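ABC transporter sugar binding protein (Xanthomonas axonopodis pv. citri, PDB 3UOR) probably binds maltose or related sugars in the periplasm and hands them to the membrane part of an ABC importer. Local coordinates at residues Arg33-Gly38 against His71-Thr76; Leu83-Gln88 against Asp315-Leu320; Arg270-Arg275 against Gly282-Ala287; Ala331-His334 against Gly338-Pro341; Thr388-Arg393 against Val402-Gln407. All coordinates share one frame; numbering follows the deposited sequence.

Overall arrangement
Interactions 1 and 2 belong to one region of a large mixed sheet. Their strands, 30-36 and 86-90, are neighbours, their centres lie 13 Å apart, and Arg33-Gly38 touches Leu83-Gln88 directly. Interaction 3 joins the same sheet through strand 284-287, its centre 33 Å from that of interaction 1; along the chain it is nested within the loop that interaction 2 closes. Interaction 4 follows, at the end of helix 327-337, and lies against Arg270 of interaction 3. Interaction 5 pairs helices 377-394 and 398-412, near the C-terminus, 42 Å centre to centre from interaction 2. Three of the five contacts thus pack onto one sheet, consistent with the alpha/beta build of a periplasmic solute-binding protein.

Interaction 1: Arg33-Gly38 against His71-Thr76; sequences RFWAMG and HEKLLT
Trp35 turns its CG away from its own carbonyl carbon (chi1 -69°), which sends the indole off the strand toward helix 67-79, where Lys73 and Leu74 receive it. Lys73 instead has its CG anti to the backbone N (chi1 179°) and runs on extended, so that its methylenes cross the far end of the indole at about a right angle. The meeting is at the six-membered ring: Lys73 CG lies 3.8 Å from Trp35 CZ3, and Lys73 CE lies 4.0 Å from Trp35 CH2. Leu74 passes the indole in the reverse sense, and its CD2 methyl is 3.6 Å from Trp35 CZ3. Both partners approach the ring obliquely.

Each residue type suits its place. The broad indole can bridge the gap between a strand and a helix whose CA atoms, at Trp35 and Leu74, are 9.7 Å apart. Leucine supplies a compact apolar branch for the buried side, where it also touches Cys87 and Leu89. Lysine spends its aliphatic stem on the ring while its ammonium reaches the solvent-facing side; NZ stands 5.4 Å from the centroid of the Trp35 six-membered ring, which allows at most a weak cation-pi attraction. No hydrogen bond joins the two segments, and the contact holds by apolar packing.

Strand 30-36 lies between parallel strands 58-64 and 86-90, and helix 67-79 connects those outer two. Trp35 therefore packs beneath the helix of a beta-alpha-beta crossover, the building unit of the alpha/beta lobes of periplasmic binding proteins.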
# COMPACT_ATOMS: atom_id res chain seq x y z
N ARG A 33 8.72 22.41 -11.51
CA ARG A 33 9.57 21.25 -11.28
C ARG A 33 8.84 20.17 -10.48
O ARG A 33 8.41 20.38 -9.34
CB ARG A 33 10.88 21.64 -10.61
CG ARG A 33 11.80 22.44 -11.53
CD ARG A 33 13.12 22.72 -10.85
NE ARG A 33 12.93 23.29 -9.51
CZ ARG A 33 13.42 22.77 -8.39
NH1 ARG A 33 14.16 21.66 -8.43
NH2 ARG A 33 13.17 23.37 -7.23
N PHE A 34 8.73 19.01 -11.11
CA PHE A 34 7.96 17.88 -10.60
C PHE A 34 8.91 16.69 -10.39
O PHE A 34 9.47 16.16 -11.34
CB PHE A 34 6.88 17.53 -11.63
CG PHE A 34 6.05 16.33 -11.29
CD1 PHE A 34 5.99 15.84 -9.99
CD2 PHE A 34 5.31 15.70 -12.27
CE1 PHE A 34 5.22 14.73 -9.69
CE2 PHE A 34 4.54 14.60 -11.97
CZ PHE A 34 4.49 14.11 -10.67
N TRP A 35 9.11 16.30 -9.13
CA TRP A 35 9.93 15.14 -8.82
C TRP A 35 9.07 13.90 -8.62
O TRP A 35 8.09 13.95 -7.88
CB TRP A 35 10.74 15.37 -7.55
CG TRP A 35 11.80 16.38 -7.66
CD1 TRP A 35 12.07 17.19 -8.73
CD2 TRP A 35 12.76 16.72 -6.65
NE1 TRP A 35 13.14 18.01 -8.45
CE2 TRP A 35 13.58 17.73 -7.18
CE3 TRP A 35 12.99 16.26 -5.35
CZ2 TRP A 35 14.62 18.30 -6.44
CZ3 TRP A 35 14.03 16.81 -4.63
CH2 TRP A 35 14.83 17.82 -5.17
N ALA A 36 9.44 12.80 -9.26
CA ALA A 36 8.70 11.55 -9.14
C ALA A 36 9.73 10.43 -9.11
O ALA A 36 10.90 10.66 -9.41
CB ALA A 36 7.76 11.40 -10.30
N MET A 37 9.32 9.22 -8.74
CA MET A 37 10.27 8.13 -8.50
C MET A 37 10.11 6.90 -9.39
O MET A 37 9.02 6.33 -9.46
CB MET A 37 10.18 7.66 -7.05
CG MET A 37 10.72 8.63 -6.03
SD MET A 37 9.50 9.89 -5.66
CE MET A 37 10.19 10.65 -4.19
N GLY A 38 11.19 6.49 -10.04
CA GLY A 38 11.21 5.24 -10.77
C GLY A 38 10.23 5.14 -11.93
O GLY A 38 10.01 6.11 -12.66
N HIS A 71 14.25 10.14 -0.17
CA HIS A 71 14.07 10.72 1.15
C HIS A 71 15.24 11.62 1.58
O HIS A 71 15.03 12.64 2.23
CB HIS A 71 13.85 9.64 2.21
CG HIS A 71 13.28 10.18 3.49
ND1 HIS A 71 14.05 10.81 4.44
CD2 HIS A 71 12.01 10.20 3.96
CE1 HIS A 71 13.28 11.19 5.45
NE2 HIS A 71 12.04 10.83 5.18
N GLU A 72 16.46 11.25 1.20
CA GLU A 72 17.62 12.08 1.48
C GLU A 72 17.62 13.31 0.59
O GLU A 72 17.86 14.42 1.06
CB GLU A 72 18.92 11.32 1.26
CG GLU A 72 19.40 10.53 2.45
CD GLU A 72 20.80 9.98 2.24
OE1 GLU A 72 21.69 10.77 1.86
OE2 GLU A 72 20.99 8.76 2.45
N LYS A 73 17.39 13.10 -0.70
CA LYS A 73 17.44 14.22 -1.62
C LYS A 73 16.46 15.32 -1.19
O LYS A 73 16.73 16.51 -1.37
CB LYS A 73 17.18 13.76 -3.06
CG LYS A 73 17.22 14.90 -4.07
CD LYS A 73 17.50 14.42 -5.49
CE LYS A 73 17.99 15.58 -6.35
NZ LYS A 73 18.45 15.15 -7.70
N LEU A 74 15.34 14.91 -0.61
CA LEU A 74 14.29 15.84 -0.21
C LEU A 74 14.63 16.59 1.06
O LEU A 74 14.58 17.82 1.09
CB LEU A 74 12.96 15.11 -0.05
CG LEU A 74 12.18 14.87 -1.35
CD1 LEU A 74 11.05 13.88 -1.12
CD2 LEU A 74 11.67 16.19 -1.93
N LEU A 75 14.97 15.86 2.12
CA LEU A 75 15.47 16.49 3.34
C LEU A 75 16.61 17.44 2.99
O LEU A 75 16.69 18.56 3.50
CB LEU A 75 15.95 15.44 4.34
CG LEU A 75 14.86 14.57 4.96
CD1 LEU A 75 15.47 13.65 6.01
CD2 LEU A 75 13.77 15.44 5.56
N THR A 76 17.49 16.98 2.10
CA THR A 76 18.61 17.77 1.63
C THR A 76 18.17 19.02 0.86
O THR A 76 18.60 20.13 1.18
CB THR A 76 19.56 16.93 0.75
OG1 THR A 76 20.32 16.05 1.59
CG2 THR A 76 20.50 17.83 -0.05

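Interaction 2: Leu83-Gln88 against Asp315-Leu320; sequences LPDVCQ and DASWKL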
# COMPACT_ATOMS: atom_id res chain seq x y z
N LEU A 83 13.65 22.69 -3.04
CA LEU A 83 12.55 21.75 -3.25
C LEU A 83 11.83 22.02 -4.57
O LEU A 83 11.72 23.17 -5.00
CB LEU A 83 11.54 21.85 -2.10
CG LEU A 83 12.01 21.49 -0.70
CD1 LEU A 83 10.87 21.67 0.29
CD2 LEU A 83 12.55 20.06 -0.67
N PRO A 84 11.32 20.97 -5.21
CA PRO A 84 10.56 21.16 -6.44
C PRO A 84 9.21 21.77 -6.10
O PRO A 84 8.89 21.93 -4.93
CB PRO A 84 10.39 19.74 -6.96
CG PRO A 84 10.39 18.90 -5.73
CD PRO A 84 11.34 19.56 -4.77
N ASP A 85 8.42 22.11 -7.12
CA ASP A 85 7.08 22.63 -6.90
C ASP A 85 6.11 21.52 -6.58
O ASP A 85 5.38 21.57 -5.59
CB ASP A 85 6.59 23.37 -8.15
CG ASP A 85 7.58 24.42 -8.61
OD1 ASP A 85 8.20 24.23 -9.68
OD2 ASP A 85 7.76 25.41 -7.88
N VAL A 86 6.10 20.50 -7.43
CA VAL A 86 5.24 19.36 -7.23
C VAL A 86 6.09 18.11 -6.97
O VAL A 86 7.18 17.96 -7.53
CB VAL A 86 4.30 19.17 -8.42
CG1 VAL A 86 3.42 17.93 -8.22
CG2 VAL A 86 3.45 20.41 -8.59
N CYS A 87 5.60 17.24 -6.11
CA CYS A 87 6.38 16.07 -5.74
C CYS A 87 5.49 14.87 -5.42
O CYS A 87 4.47 14.99 -4.73
CB CYS A 87 7.27 16.40 -4.53
SG CYS A 87 8.48 15.12 -4.14
N GLN A 88 5.91 13.72 -5.92
CA GLN A 88 5.31 12.45 -5.55
C GLN A 88 5.86 12.05 -4.17
O GLN A 88 7.08 12.02 -3.97
CB GLN A 88 5.70 11.38 -6.57
CG GLN A 88 5.32 9.98 -6.14
CD GLN A 88 5.92 8.90 -7.02
OE1 GLN A 88 6.62 9.19 -7.99
NE2 GLN A 88 5.64 7.64 -6.68
N ASP A 315 -0.27 27.79 -8.27
CA ASP A 315 -1.48 27.61 -9.06
C ASP A 315 -1.23 26.78 -10.31
O ASP A 315 -2.09 26.00 -10.73
CB ASP A 315 -2.11 28.96 -9.40
CG ASP A 315 -2.32 29.84 -8.17
OD1 ASP A 315 -2.96 29.37 -7.20
OD2 ASP A 315 -1.82 30.99 -8.17
N ALA A 316 -0.06 26.96 -10.93
CA ALA A 316 0.31 26.13 -12.08
C ALA A 316 0.49 24.73 -11.55
O ALA A 316 0.05 23.75 -12.15
CB ALA A 316 1.61 26.61 -12.72
N SER A 317 1.13 24.65 -10.38
CA SER A 317 1.40 23.39 -9.72
C SER A 317 0.10 22.65 -9.42
O SER A 317 -0.00 21.46 -9.68
CB SER A 317 2.18 23.62 -8.43
OG SER A 317 3.54 23.92 -8.73
N TRP A 318 -0.89 23.37 -8.89
CA TRP A 318 -2.17 22.74 -8.63
C TRP A 318 -2.80 22.20 -9.91
O TRP A 318 -3.37 21.11 -9.90
CB TRP A 318 -3.15 23.70 -7.97
CG TRP A 318 -4.51 23.10 -7.98
CD1 TRP A 318 -5.57 23.48 -8.75
CD2 TRP A 318 -4.95 21.96 -7.23
NE1 TRP A 318 -6.65 22.65 -8.51
CE2 TRP A 318 -6.29 21.72 -7.58
CE3 TRP A 318 -4.33 21.13 -6.29
CZ2 TRP A 318 -7.03 20.68 -7.02
CZ3 TRP A 318 -5.07 20.10 -5.73
CH2 TRP A 318 -6.40 19.89 -6.10
N LYS A 319 -2.72 22.95 -11.00
CA LYS A 319 -3.33 22.49 -12.26
C LYS A 319 -2.75 21.16 -12.70
O LYS A 319 -3.46 20.30 -13.21
CB LYS A 319 -3.16 23.53 -13.37
CG LYS A 319 -4.00 24.80 -13.20
CD LYS A 319 -3.71 25.79 -14.32
CE LYS A 319 -4.54 27.07 -14.23
NZ LYS A 319 -5.89 26.90 -14.85
N LEU A 320 -1.44 21.00 -12.52
CA LEU A 320 -0.81 19.74 -12.87
C LEU A 320 -1.38 18.59 -12.03
O LEU A 320 -1.62 17.49 -12.53
CB LEU A 320 0.71 19.83 -12.70
CG LEU A 320 1.42 18.49 -12.72
CD1 LEU A 320 1.19 17.78 -14.03
CD2 LEU A 320 2.90 18.68 -12.46
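The carboxylate of Asp85, whose CB rests on Ser317, is gripped at both oxygens: OD1 accepts a hydrogen bond from the backbone N of Arg33, and OD2 is bonded to the hydroxyl of Ser311. Aspartate suits this buried bend before the strand because its short chain can serve both partners at once. Its CB comes within 3.2 Å of Ser317 OG, yet that hydroxyl is bonded to the carbonyl O of His313, the residue just before the helix begins. Serine is small enough here to bring helix and strand close, the CA atoms of Val86 and Ser317 being 6.1 Å apart.

Val86 fills the rest of the interface. With CG1 anti to the backbone N (chi1 178°), its other methyl, CG2, presses on Ser317 CB at 3.5 Å, tighter than usual for two carbons. The same methyl meets Leu320 CD2 more loosely at 4.3 Å. Ser317 and Leu320, three residues apart, lie on the helix side facing the strand; the serine offers its CB, the leucine an apolar branch, to the beta-branched Val86.

Val86 also touches Phe34 of the adjacent strand 30-36. Its neighbour Cys87 instead packs on Leu74, so strand 86-90 is sandwiched between helix 314-324 on one face of the sheet and helix 67-79 on the other.

Interaction 3: Arg270-Arg275 against Gly282-Ala287; sequences REFKLR and GNWGTA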
# COMPACT_ATOMS: atom_id res chain seq x y z
N ARG A 270 0.44 -7.46 -14.21
CA ARG A 270 1.16 -7.47 -15.48
C ARG A 270 2.20 -8.58 -15.53
O ARG A 270 2.30 -9.30 -16.53
CB ARG A 270 1.82 -6.12 -15.76
CG ARG A 270 2.32 -6.00 -17.21
CD ARG A 270 2.82 -4.59 -17.54
NE ARG A 270 1.89 -3.51 -17.18
CZ ARG A 270 0.59 -3.49 -17.47
NH1 ARG A 270 0.01 -4.51 -18.12
NH2 ARG A 270 -0.15 -2.45 -17.10
N GLU A 271 2.98 -8.71 -14.46
CA GLU A 271 4.04 -9.71 -14.41
C GLU A 271 3.53 -11.12 -14.59
O GLU A 271 4.17 -11.92 -15.28
CB GLU A 271 4.83 -9.57 -13.12
CG GLU A 271 5.44 -8.19 -12.97
CD GLU A 271 6.25 -7.81 -14.19
OE1 GLU A 271 6.97 -8.68 -14.73
OE2 GLU A 271 6.16 -6.64 -14.62
N PHE A 272 2.40 -11.44 -13.97
CA PHE A 272 1.83 -12.78 -14.14
C PHE A 272 1.31 -12.94 -15.56
O PHE A 272 1.44 -14.01 -16.16
CB PHE A 272 0.67 -13.02 -13.17
CG PHE A 272 1.09 -13.42 -11.77
CD1 PHE A 272 1.67 -14.65 -11.52
CD2 PHE A 272 0.87 -12.57 -10.71
CE1 PHE A 272 2.03 -15.01 -10.24
CE2 PHE A 272 1.24 -12.93 -9.42
CZ PHE A 272 1.81 -14.15 -9.19
N LYS A 273 0.70 -11.89 -16.10
CA LYS A 273 0.20 -11.94 -17.47
C LYS A 273 1.32 -12.34 -18.41
O LYS A 273 1.15 -13.21 -19.27
CB LYS A 273 -0.37 -10.60 -17.90
CG LYS A 273 -1.81 -10.34 -17.49
CD LYS A 273 -2.23 -8.94 -17.94
CE LYS A 273 -3.65 -8.57 -17.53
NZ LYS A 273 -3.85 -7.07 -17.55
N LEU A 274 2.49 -11.72 -18.24
CA LEU A 274 3.62 -11.97 -19.12
C LEU A 274 4.16 -13.40 -19.06
O LEU A 274 4.68 -13.91 -20.04
CB LEU A 274 4.76 -11.00 -18.81
CG LEU A 274 4.55 -9.52 -19.12
CD1 LEU A 274 5.85 -8.79 -18.86
CD2 LEU A 274 4.11 -9.34 -20.57
N ARG A 275 4.03 -14.03 -17.90
CA ARG A 275 4.66 -15.33 -17.70
C ARG A 275 3.65 -16.47 -17.69
O ARG A 275 4.01 -17.64 -17.60
CB ARG A 275 5.50 -15.31 -16.42
CG ARG A 275 6.55 -14.20 -16.42
CD ARG A 275 7.25 -14.11 -15.08
NE ARG A 275 8.39 -13.20 -15.15
CZ ARG A 275 8.29 -11.90 -15.38
NH1 ARG A 275 7.10 -11.35 -15.55
NH2 ARG A 275 9.38 -11.14 -15.44
N GLY A 282 -6.62 -17.28 -18.07
CA GLY A 282 -7.87 -17.41 -17.33
C GLY A 282 -7.95 -18.48 -16.24
O GLY A 282 -9.03 -18.71 -15.69
N ASN A 283 -6.84 -19.14 -15.93
CA ASN A 283 -6.81 -20.06 -14.80
C ASN A 283 -6.21 -19.46 -13.53
O ASN A 283 -5.91 -20.17 -12.57
CB ASN A 283 -6.10 -21.37 -15.17
CG ASN A 283 -7.00 -22.31 -15.94
OD1 ASN A 283 -7.92 -22.92 -15.37
ND2 ASN A 283 -6.77 -22.43 -17.24
N TRP A 284 -6.04 -18.14 -13.51
CA TRP A 284 -5.65 -17.45 -12.29
C TRP A 284 -6.38 -16.13 -12.21
O TRP A 284 -6.84 -15.59 -13.21
CB TRP A 284 -4.14 -17.22 -12.25
CG TRP A 284 -3.66 -16.31 -13.34
CD1 TRP A 284 -3.45 -16.65 -14.65
CD2 TRP A 284 -3.34 -14.92 -13.22
NE1 TRP A 284 -3.01 -15.55 -15.35
CE2 TRP A 284 -2.94 -14.47 -14.50
CE3 TRP A 284 -3.38 -14.00 -12.17
CZ2 TRP A 284 -2.57 -13.16 -14.75
CZ3 TRP A 284 -3.01 -12.69 -12.42
CH2 TRP A 284 -2.61 -12.29 -13.70
N GLY A 285 -6.49 -15.60 -10.99
CA GLY A 285 -7.16 -14.35 -10.79
C GLY A 285 -6.74 -13.68 -9.52
O GLY A 285 -5.77 -14.10 -8.89
N THR A 286 -7.47 -12.63 -9.15
CA THR A 286 -7.20 -11.91 -7.93
C THR A 286 -8.47 -11.89 -7.09
O THR A 286 -9.57 -11.90 -7.64
CB THR A 286 -6.80 -10.47 -8.27
OG1 THR A 286 -7.86 -9.86 -9.00
CG2 THR A 286 -5.55 -10.44 -9.13
N ALA A 287 -8.34 -11.89 -5.76
CA ALA A 287 -9.50 -11.88 -4.88
C ALA A 287 -9.19 -11.01 -3.69
O ALA A 287 -8.06 -10.98 -3.21
CB ALA A 287 -9.86 -13.32 -4.39
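Phe272 packs against Trp284 where helix 267-275 lies over strand 284-287, an antiparallel member of the mixed sheet in this alpha/beta fold. The tight part is a CH-pi contact. Phe272 CB sits over one face of the indole, 3.7 Å from the centroid of the Trp284 six-membered ring and 23° off its normal, with Trp284 CH2 the closest atom at 3.4 Å. The two rings do not stack: their planes are 43° apart, with the centroids separated by 5.3 Å. The Phe272 ring also meets other aromatics, Trp251 edge-to-face and Phe254 and Phe148 besides. Phenylalanine suits this buried place because a large apolar ring can meet several aromatics while its CB rests on the indole.

Toward solvent the contact slackens. Lys273 crosses the indole at about a right angle, and its CG stays 4.0 Å from Trp284 CZ2 while the extended chain carries the ammonium away from the strand.

The long indole suits a place where the CA atoms of Phe272 and Trp284 are 9.0 Å apart. Its CG lies between the backbone N and the carbonyl carbon (chi1 64°), swinging the indole out to the helix. Just past the helix end, the side-chain OE1 of Gln276 accepts a hydrogen bond from Trp284 NE1.

Interaction 4: Ala331-His334 against Gly338-Pro341; sequences ARFH and GDLP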
# COMPACT_ATOMS: atom_id res chain seq x y z
N ALA A 331 -6.97 6.43 -15.60
CA ALA A 331 -7.17 5.20 -16.38
C ALA A 331 -5.97 4.91 -17.27
O ALA A 331 -5.53 3.77 -17.40
CB ALA A 331 -8.44 5.31 -17.23
N ARG A 332 -5.43 5.95 -17.88
CA ARG A 332 -4.30 5.81 -18.79
C ARG A 332 -3.10 5.34 -17.98
O ARG A 332 -2.36 4.44 -18.39
CB ARG A 332 -4.02 7.17 -19.43
CG ARG A 332 -3.52 7.16 -20.85
CD ARG A 332 -3.46 8.59 -21.41
NE ARG A 332 -4.74 9.02 -21.99
CZ ARG A 332 -5.31 10.22 -21.81
NH1 ARG A 332 -4.73 11.16 -21.05
NH2 ARG A 332 -6.47 10.48 -22.41
N PHE A 333 -2.91 5.96 -16.82
CA PHE A 333 -1.82 5.62 -15.92
C PHE A 333 -1.91 4.17 -15.50
O PHE A 333 -0.91 3.45 -15.51
CB PHE A 333 -1.90 6.52 -14.69
CG PHE A 333 -0.65 6.54 -13.86
CD1 PHE A 333 0.55 6.99 -14.39
CD2 PHE A 333 -0.69 6.19 -12.52
CE1 PHE A 333 1.70 7.05 -13.62
CE2 PHE A 333 0.45 6.22 -11.74
CZ PHE A 333 1.65 6.66 -12.29
N HIS A 334 -3.12 3.73 -15.14
CA HIS A 334 -3.33 2.33 -14.78
C HIS A 334 -3.01 1.41 -15.95
O HIS A 334 -2.38 0.35 -15.79
CB HIS A 334 -4.77 2.11 -14.33
CG HIS A 334 -5.09 0.68 -14.02
ND1 HIS A 334 -5.66 -0.17 -14.95
CD2 HIS A 334 -4.92 -0.06 -12.90
CE1 HIS A 334 -5.84 -1.36 -14.41
NE2 HIS A 334 -5.39 -1.32 -13.16
N GLY A 338 -0.15 -0.07 -14.27
CA GLY A 338 -0.88 -0.94 -13.35
C GLY A 338 -1.24 -0.32 -12.01
O GLY A 338 -1.87 -0.98 -11.18
N ASP A 339 -0.85 0.93 -11.78
CA ASP A 339 -1.12 1.61 -10.51
C ASP A 339 -2.59 1.89 -10.33
O ASP A 339 -3.26 2.32 -11.27
CB ASP A 339 -0.30 2.90 -10.38
CG ASP A 339 1.18 2.63 -10.20
OD1 ASP A 339 1.52 1.49 -9.86
OD2 ASP A 339 2.01 3.53 -10.42
N LEU A 340 -3.10 1.64 -9.14
CA LEU A 340 -4.55 1.67 -8.94
C LEU A 340 -5.07 3.09 -8.77
O LEU A 340 -4.54 3.87 -7.99
CB LEU A 340 -4.95 0.84 -7.72
CG LEU A 340 -4.47 -0.61 -7.60
CD1 LEU A 340 -4.90 -1.12 -6.22
CD2 LEU A 340 -5.06 -1.45 -8.72
N PRO A 341 -6.12 3.42 -9.50
CA PRO A 341 -6.73 4.74 -9.30
C PRO A 341 -7.25 4.87 -7.89
O PRO A 341 -7.75 3.89 -7.33
CB PRO A 341 -7.89 4.74 -10.29
CG PRO A 341 -7.40 3.85 -11.43
CD PRO A 341 -6.67 2.72 -10.67
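The imidazole of His334 meets Asp339 at its edge: the carbonyl O of Asp339 lies in the ring plane, 3.3 Å from His334 CD2. Pro341 approaches the same ring obliquely, its CD 4.0 Å from His334 CD2. The other flat group, the Phe333 ring, is stacked with Trp140 and meets the Asp339 carboxylate obliquely, the two planes standing 58° apart. Asp339 OD2 is 3.4 Å from Phe333 CE2, and Asp339 CB packs on the same ring atom at 3.7 Å. Phenylalanine and histidine, successive residues of the helix, thus hold Asp339 by its side chain and its backbone.

Both aromatic residues set CG anti to the backbone N (His334 chi1 176°), sending their rings toward the loop that follows the helix. Asp339 OD2 also lies close to Glu40 OE2, a like-charge pairing that could favour a proton on one of the two. Proline suits this buried place because its rigid, apolar ring can set CD against the imidazole.

Gly338 N donates to His334 O at 2.7 Å, although the bond is bent (133° at the hydrogen). Gly338 has a positive phi, where a CB would jam against the preceding carbonyl O. Beyond it, Leu340 makes a backbone bond to Val142 of strand 134-150. A glycine of positive phi as the first residue to leave the helical conformation, its N still bonded to a helix carbonyl, is a common C-terminal end of an alpha-helix (the C' position).

Interaction 5: Thr388-Arg393 against Val402-Gln407; sequences TERVVR and VQELDQ
Arg390 starts toward Glu404 already at CB, then bends along its chain (chi2 147°, chi3 57°) to bring the guanidinium up to the carboxylate on the neighbouring helix. NE turns to a third residue, donating a hydrogen bond to the side-chain OE1 of Gln396. CZ comes within 3.6 Å of Glu404 OE2, and at the tip NH2 forms the salt bridge with Glu404 OE2 at 2.6 Å. The second carboxylate oxygen, Glu404 OE1, is farther from Arg390 NH2, at 3.3 Å, and accepts a hydrogen bond from Gln396 NE2.

Glu404 comes from the other helix as an extended chain, with CG anti to its backbone N. The guanidinium and carboxylate planes are only 16° apart, yet OE2 meets the guanidinium obliquely. Long, flexible arginine and glutamate suit a gap that the helix backbones do not close, and glutamine between them can accept from one and donate to the other.

Helices 377-394 and 398-412 follow each other in the chain, and this pair spans the surface between them. Because both charged groups are partly exposed, water probably screens their attraction; the contact is a surface salt bridge between successive helices, with Gln396, bonded to both, probably helping to hold the two groups in place.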
# COMPACT_ATOMS: atom_id res chain seq x y z
N THR A 388 8.01 -10.88 14.24
CA THR A 388 7.12 -11.92 13.74
C THR A 388 7.90 -13.05 13.06
O THR A 388 7.53 -14.22 13.17
CB THR A 388 6.02 -11.38 12.79
OG1 THR A 388 6.64 -10.78 11.65
CG2 THR A 388 5.19 -10.33 13.51
N GLU A 389 8.98 -12.71 12.37
CA GLU A 389 9.79 -13.75 11.75
C GLU A 389 10.41 -14.63 12.84
O GLU A 389 10.61 -15.83 12.65
CB GLU A 389 10.87 -13.13 10.89
CG GLU A 389 11.77 -14.13 10.22
CD GLU A 389 12.80 -13.45 9.35
OE1 GLU A 389 13.14 -12.28 9.63
OE2 GLU A 389 13.28 -14.08 8.39
N ARG A 390 10.67 -14.05 14.00
CA ARG A 390 11.23 -14.82 15.11
C ARG A 390 10.17 -15.75 15.68
O ARG A 390 10.46 -16.89 16.05
CB ARG A 390 11.74 -13.89 16.21
CG ARG A 390 12.96 -14.40 16.93
CD ARG A 390 13.83 -13.22 17.33
NE ARG A 390 13.07 -12.30 18.15
CZ ARG A 390 13.18 -10.97 18.11
NH1 ARG A 390 14.04 -10.40 17.26
NH2 ARG A 390 12.44 -10.23 18.91
N VAL A 391 8.95 -15.25 15.78
CA VAL A 391 7.82 -16.06 16.20
C VAL A 391 7.65 -17.23 15.24
O VAL A 391 7.52 -18.38 15.68
CB VAL A 391 6.54 -15.23 16.24
CG1 VAL A 391 5.30 -16.15 16.26
CG2 VAL A 391 6.57 -14.31 17.44
N VAL A 392 7.64 -16.95 13.94
CA VAL A 392 7.45 -18.01 12.94
C VAL A 392 8.61 -19.02 12.90
O VAL A 392 8.39 -20.23 12.91
CB VAL A 392 7.26 -17.46 11.53
CG1 VAL A 392 7.11 -18.60 10.55
CG2 VAL A 392 6.01 -16.53 11.48
N ARG A 393 9.83 -18.53 12.84
CA ARG A 393 10.98 -19.41 12.67
C ARG A 393 11.45 -19.98 14.00
O ARG A 393 11.65 -21.17 14.11
CB ARG A 393 12.13 -18.68 11.98
CG ARG A 393 11.82 -18.21 10.56
CD ARG A 393 13.10 -17.80 9.82
NE ARG A 393 13.10 -18.37 8.48
CZ ARG A 393 13.20 -17.65 7.37
NH1 ARG A 393 13.32 -16.34 7.45
NH2 ARG A 393 13.20 -18.23 6.18
N VAL A 402 4.82 -9.91 21.65
CA VAL A 402 4.11 -8.62 21.69
C VAL A 402 4.62 -7.71 22.82
O VAL A 402 4.65 -6.49 22.70
CB VAL A 402 2.57 -8.81 21.75
CG1 VAL A 402 2.10 -9.64 20.54
CG2 VAL A 402 2.17 -9.52 23.04
N GLN A 403 5.07 -8.32 23.90
CA GLN A 403 5.65 -7.58 25.01
C GLN A 403 6.93 -6.88 24.54
O GLN A 403 7.17 -5.69 24.80
CB GLN A 403 5.98 -8.55 26.15
CG GLN A 403 6.63 -7.90 27.36
CD GLN A 403 5.68 -7.84 28.56
OE1 GLN A 403 4.70 -8.59 28.62
NE2 GLN A 403 5.98 -6.96 29.51
N GLU A 404 7.75 -7.66 23.84
CA GLU A 404 9.02 -7.18 23.36
C GLU A 404 8.80 -6.12 22.27
O GLU A 404 9.47 -5.10 22.26
CB GLU A 404 9.83 -8.35 22.79
CG GLU A 404 11.12 -7.94 22.15
CD GLU A 404 12.02 -9.11 21.75
OE1 GLU A 404 11.73 -10.28 22.10
OE2 GLU A 404 13.03 -8.84 21.07
N LEU A 405 7.84 -6.37 21.37
CA LEU A 405 7.55 -5.41 20.31
C LEU A 405 7.13 -4.07 20.90
O LEU A 405 7.70 -3.04 20.54
CB LEU A 405 6.47 -5.94 19.35
CG LEU A 405 6.09 -5.09 18.14
CD1 LEU A 405 7.32 -4.65 17.33
CD2 LEU A 405 5.15 -5.90 17.27
N ASP A 406 6.17 -4.08 21.82
CA ASP A 406 5.81 -2.86 22.55
C ASP A 406 7.01 -2.14 23.21
O ASP A 406 7.09 -0.90 23.17
CB ASP A 406 4.68 -3.10 23.56
CG ASP A 406 3.29 -2.94 22.93
OD1 ASP A 406 3.21 -2.46 21.78
OD2 ASP A 406 2.29 -3.28 23.60
N GLN A 407 7.92 -2.90 23.81
CA GLN A 407 9.12 -2.30 24.39
C GLN A 407 9.91 -1.58 23.31
O GLN A 407 10.30 -0.45 23.51
CB GLN A 407 10.04 -3.33 25.06
CG GLN A 407 9.51 -3.91 26.36
CD GLN A 407 10.52 -4.86 27.01
OE1 GLN A 407 10.18 -6.00 27.37
NE2 GLN A 407 11.77 -4.41 27.14